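Local coordinates for penicillin binding protein 2X (Streptococcus thermophilus, PDB 5U47) that probably acts as a transpeptidase cross-linking peptidoglycan strands in the septal cell wall, and is a target of beta-lactam antibiotics, at residues Ser427-Met432 with Glu468-Met473; Ser295-Met300 with Val417-Ala422. The protein carries 1 engineered substitution. One frame throughout, in Å; residues are numbered along the deposited sequence.

Interaction 1 of 2, residues Ser427-Met432 with Glu468-Met473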
# COMPACT_ATOMS: atom_id res chain seq x y z
N SER A 427 -6.42 18.40 -1.04
CA SER A 427 -7.64 18.03 -0.33
C SER A 427 -7.69 18.40 1.15
O SER A 427 -8.77 18.42 1.75
CB SER A 427 -7.85 16.49 -0.37
OG SER A 427 -6.98 15.81 0.57
N ASN A 428 -6.52 18.66 1.74
CA ASN A 428 -6.41 18.95 3.18
C ASN A 428 -5.78 20.33 3.48
O ASN A 428 -4.77 20.43 4.20
CB ASN A 428 -5.59 17.81 3.82
CG ASN A 428 -5.48 17.94 5.33
OD1 ASN A 428 -6.47 18.16 6.01
ND2 ASN A 428 -4.26 17.78 5.86
N ASN A 429 -6.38 21.40 2.92
CA ASN A 429 -5.98 22.79 3.20
C ASN A 429 -4.49 23.12 3.04
O ASN A 429 -3.93 23.94 3.79
CB ASN A 429 -6.48 23.16 4.61
CG ASN A 429 -7.99 23.04 4.75
OD1 ASN A 429 -8.50 22.30 5.59
ND2 ASN A 429 -8.70 23.71 3.87
N GLY A 430 -3.85 22.48 2.07
CA GLY A 430 -2.44 22.70 1.80
C GLY A 430 -1.48 21.82 2.58
O GLY A 430 -0.30 21.80 2.27
N ILE A 431 -2.00 21.05 3.55
CA ILE A 431 -1.20 20.23 4.48
C ILE A 431 -1.09 18.80 3.97
O ILE A 431 -2.05 18.05 3.98
CB ILE A 431 -1.86 20.23 5.89
CG1 ILE A 431 -2.03 21.68 6.37
CG2 ILE A 431 -1.06 19.41 6.89
CD1 ILE A 431 -2.96 21.82 7.55
N MET A 432 0.12 18.43 3.56
CA MET A 432 0.37 17.13 2.98
C MET A 432 0.44 16.06 4.06
O MET A 432 1.02 16.28 5.15
CB MET A 432 1.67 17.18 2.17
CG MET A 432 1.80 16.06 1.17
SD MET A 432 3.06 16.43 -0.10
CE MET A 432 4.47 16.20 0.95
N GLU A 468 -8.72 27.41 -3.81
CA GLU A 468 -8.93 27.98 -5.14
C GLU A 468 -8.67 26.95 -6.23
O GLU A 468 -9.41 26.88 -7.22
CB GLU A 468 -8.12 29.27 -5.34
CG GLU A 468 -8.65 30.39 -4.46
CD GLU A 468 -7.90 31.70 -4.60
OE1 GLU A 468 -8.22 32.66 -3.86
OE2 GLU A 468 -6.98 31.77 -5.45
N THR A 469 -7.64 26.14 -6.05
CA THR A 469 -7.33 25.07 -6.99
C THR A 469 -8.53 24.12 -7.10
O THR A 469 -8.96 23.79 -8.21
CB THR A 469 -6.05 24.30 -6.60
OG1 THR A 469 -4.93 25.19 -6.62
CG2 THR A 469 -5.77 23.17 -7.57
N ARG A 470 -9.10 23.73 -5.95
CA ARG A 470 -10.26 22.83 -5.94
C ARG A 470 -11.47 23.44 -6.65
O ARG A 470 -12.18 22.76 -7.37
CB ARG A 470 -10.65 22.40 -4.53
CG ARG A 470 -9.65 21.45 -3.85
CD ARG A 470 -10.25 20.77 -2.62
NE ARG A 470 -10.87 21.72 -1.69
CZ ARG A 470 -10.21 22.47 -0.80
NH1 ARG A 470 -8.88 22.43 -0.67
NH2 ARG A 470 -10.90 23.30 -0.02
N ASN A 471 -11.68 24.74 -6.45
CA ASN A 471 -12.78 25.42 -7.12
C ASN A 471 -12.56 25.47 -8.64
O ASN A 471 -13.48 25.20 -9.40
CB ASN A 471 -13.02 26.81 -6.54
CG ASN A 471 -14.19 27.50 -7.22
OD1 ASN A 471 -15.30 26.96 -7.27
ND2 ASN A 471 -13.94 28.68 -7.77
N TYR A 472 -11.34 25.79 -9.09
CA TYR A 472 -11.07 25.79 -10.54
C TYR A 472 -11.29 24.39 -11.13
O TYR A 472 -11.76 24.26 -12.26
CB TYR A 472 -9.65 26.28 -10.88
CG TYR A 472 -9.43 27.76 -10.60
CD1 TYR A 472 -10.19 28.72 -11.24
CD2 TYR A 472 -8.43 28.19 -9.73
CE1 TYR A 472 -10.00 30.08 -11.00
CE2 TYR A 472 -8.23 29.54 -9.49
CZ TYR A 472 -9.02 30.47 -10.13
OH TYR A 472 -8.82 31.81 -9.89
N MET A 473 -10.99 23.37 -10.34
CA MET A 473 -11.18 21.96 -10.77
C MET A 473 -12.66 21.55 -10.94
O MET A 473 -12.94 20.54 -11.59
CB MET A 473 -10.46 21.01 -9.81
CG MET A 473 -8.95 21.01 -9.97
SD MET A 473 -8.09 20.13 -8.65
CE MET A 473 -8.44 18.42 -9.06
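R470 reaches out from helix 463-478 to the C-terminal end of helix 416-427, where S427 leads into a type I' beta turn spanning N428 to I431. The direct touch is aliphatic: R470 CD lies 4.4 Å from S427 CA, alongside the backbone rather than the serine side chain, whose CB points away. The end of the N429 side chain lies near the guanidinium as a marginal neighbour.

The arginine is gripped from beyond these segments. Its CG stands anti to the carbonyl carbon (chi1 -70°), and after an extended step the chain bends at CD, swinging the guanidinium across the helix end. There NH1 binds the carbonyl O of I426, while NE and NH2 go to the carbonyls of S536 and E537, in the link between strands 526-534 and 541-548. Three backbone oxygens thus fix the rotation of this buried group, and its positive charge probably suits the helix C-terminus. S427 OG faces elsewhere: its main partner is A253 O, just past strand 245-252, with T424 O of its own helix competing for the single hydroxyl proton.

Past it, the turn redirects the chain toward strand 432-433. N429 and G430 both take positive phi, as a type I' turn requires, and I431 N closes it on N428 O at 2.9 Å. The N428 side chain spans the same turn, its ND2 donating to I431 O over 2.9 Å. That hydrogen bond is fairly straight, 156° at the proton, with N428 ND2 tilted out of the I431 carbonyl plane.

Interaction 2 of 2, residues Ser295-Met300 with Val417-Ala422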
# COMPACT_ATOMS: atom_id res chain seq x y z
N SER A 295 -1.44 15.02 -17.33
CA SER A 295 -2.16 16.21 -16.89
C SER A 295 -2.74 16.35 -15.49
O SER A 295 -3.15 17.45 -15.13
CB SER A 295 -3.19 16.61 -17.95
OG SER A 295 -2.50 17.17 -19.02
N THR A 296 -2.77 15.29 -14.69
CA THR A 296 -3.21 15.42 -13.30
C THR A 296 -2.16 16.25 -12.57
O THR A 296 -2.46 16.85 -11.54
CB THR A 296 -3.37 14.06 -12.60
OG1 THR A 296 -2.16 13.31 -12.77
CG2 THR A 296 -4.54 13.30 -13.20
N MET A 297 -0.94 16.28 -13.12
CA MET A 297 0.14 17.06 -12.52
C MET A 297 -0.18 18.57 -12.60
O MET A 297 0.35 19.34 -11.82
CB MET A 297 1.50 16.75 -13.16
CG MET A 297 2.69 17.48 -12.54
SD MET A 297 3.04 17.07 -10.81
CE MET A 297 3.67 15.42 -10.97
N LYS A 298 -1.07 18.98 -13.51
CA LYS A 298 -1.50 20.37 -13.61
C LYS A 298 -2.20 20.86 -12.34
O LYS A 298 -2.33 22.05 -12.14
CB LYS A 298 -2.44 20.58 -14.81
CG LYS A 298 -1.80 20.27 -16.15
CD LYS A 298 -2.75 20.45 -17.33
CE LYS A 298 -1.97 20.31 -18.63
NZ LYS A 298 -2.80 20.02 -19.81
N VAL A 299 -2.66 19.93 -11.49
CA VAL A 299 -3.28 20.28 -10.22
C VAL A 299 -2.18 20.90 -9.36
O VAL A 299 -2.38 21.98 -8.80
CB VAL A 299 -3.91 19.05 -9.51
CG1 VAL A 299 -4.41 19.37 -8.11
CG2 VAL A 299 -5.07 18.49 -10.33
N MET A 300 -1.04 20.22 -9.28
CA MET A 300 0.10 20.73 -8.52
C MET A 300 0.57 22.06 -9.12
O MET A 300 0.84 23.01 -8.38
CB MET A 300 1.27 19.75 -8.51
CG MET A 300 1.17 18.53 -7.60
SD MET A 300 -0.17 17.35 -7.88
CE MET A 300 -1.41 18.01 -6.81
N VAL A 417 1.53 6.17 -5.50
CA VAL A 417 1.49 6.62 -4.11
C VAL A 417 2.10 8.04 -3.95
O VAL A 417 1.66 8.78 -3.08
CB VAL A 417 2.05 5.56 -3.15
CG1 VAL A 417 3.56 5.40 -3.34
CG2 VAL A 417 1.67 5.89 -1.71
N GLN A 418 3.06 8.42 -4.79
CA GLN A 418 3.58 9.82 -4.78
C GLN A 418 2.48 10.80 -5.21
O GLN A 418 2.32 11.89 -4.63
CB GLN A 418 4.81 9.96 -5.65
CG GLN A 418 6.05 9.34 -5.05
CD GLN A 418 7.24 9.41 -5.97
OE1 GLN A 418 7.11 9.24 -7.19
NE2 GLN A 418 8.43 9.64 -5.39
N MET A 419 1.69 10.40 -6.21
CA MET A 419 0.59 11.24 -6.64
C MET A 419 -0.45 11.37 -5.52
O MET A 419 -0.94 12.46 -5.26
CB MET A 419 -0.07 10.71 -7.92
CG MET A 419 0.85 10.76 -9.15
SD MET A 419 1.44 12.43 -9.55
CE MET A 419 -0.07 13.29 -9.95
N LEU A 420 -0.78 10.26 -4.87
CA LEU A 420 -1.76 10.30 -3.77
C LEU A 420 -1.30 11.23 -2.66
O LEU A 420 -2.10 12.01 -2.14
CB LEU A 420 -2.02 8.89 -3.21
CG LEU A 420 -2.64 7.87 -4.20
CD1 LEU A 420 -2.75 6.50 -3.54
CD2 LEU A 420 -4.02 8.33 -4.67
N ARG A 421 -0.03 11.13 -2.31
CA ARG A 421 0.56 11.96 -1.27
C ARG A 421 0.41 13.46 -1.64
O ARG A 421 -0.01 14.27 -0.81
CB ARG A 421 2.03 11.60 -1.09
CG ARG A 421 2.77 12.45 -0.09
CD ARG A 421 4.22 12.00 0.07
NE ARG A 421 4.93 12.08 -1.20
CZ ARG A 421 6.18 11.68 -1.43
NH1 ARG A 421 6.67 11.79 -2.65
NH2 ARG A 421 6.95 11.19 -0.48
N ALA A 422 0.72 13.79 -2.88
CA ALA A 422 0.62 15.18 -3.36
C ALA A 422 -0.82 15.65 -3.34
O ALA A 422 -1.10 16.79 -2.91
CB ALA A 422 1.20 15.29 -4.77
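M419 crosses from helix 416-427 to the first turns of helix 297-308, and its thioether makes two of the contacts here. From CB, directed neither at the partner helix nor away from it, the chain continues to CG, anti to the carbonyl carbon (chi1 -66°), then bends at both later torsions and curls over toward the other segment. SD is the first atom to arrive, 4.0 Å from M297 CE; the two methionines cross at about a right angle, methyl against sulfur. The terminal CE goes further and settles 3.5 Å from T296 OG1, a van der Waals contact between methyl and hydroxyl.

One turn along, A422 leaves room for a second methionine coming the other way. M300 SD rests 4.0 Å from A422 CB, and M300 CE, folded back by the bends in its chain, lies 4.1 Å from A422 O. F423 and I426 of the same helix continue the buried apolar surface, F423 touching T296 and M300, I426 touching V299 and M300.

T296, M297 and M300 meet helix 416-427, while S295 and K298 make no contact with 417-422; instead K298 NZ donates to S295 OG at 3.0 Å. S354 and N356 also bind that lysine and K505 lies beside it, an arrangement consistent with the SxxK, SxN and KSG motifs of the penicillin-binding transpeptidase active site, with S295 the probable acylated serine.

How the interactions relate
Helix 416-427 runs through both contacts: its early turns pack on 295-300 in interaction 2, and its last residue meets R470 in interaction 1. The two centres are 12 Å apart and the segments touch directly. M432, beyond the turn of interaction 1, folds back so that its CG sits 3.2 Å from R421 O. Helix 463-478 in turn lies against helix 297-308, which carries the lysine of the probable SxxK motif, with M473 CE 3.6 Å from V299 CG2. Helix 463-478 also bonds to strand 503-510, through R470 O to T503 OG1 and M473 to V504, right beside K505. Interaction 2 thus includes the segment with the probable catalytic serine and lysine, and interaction 1 adjoins it through V299.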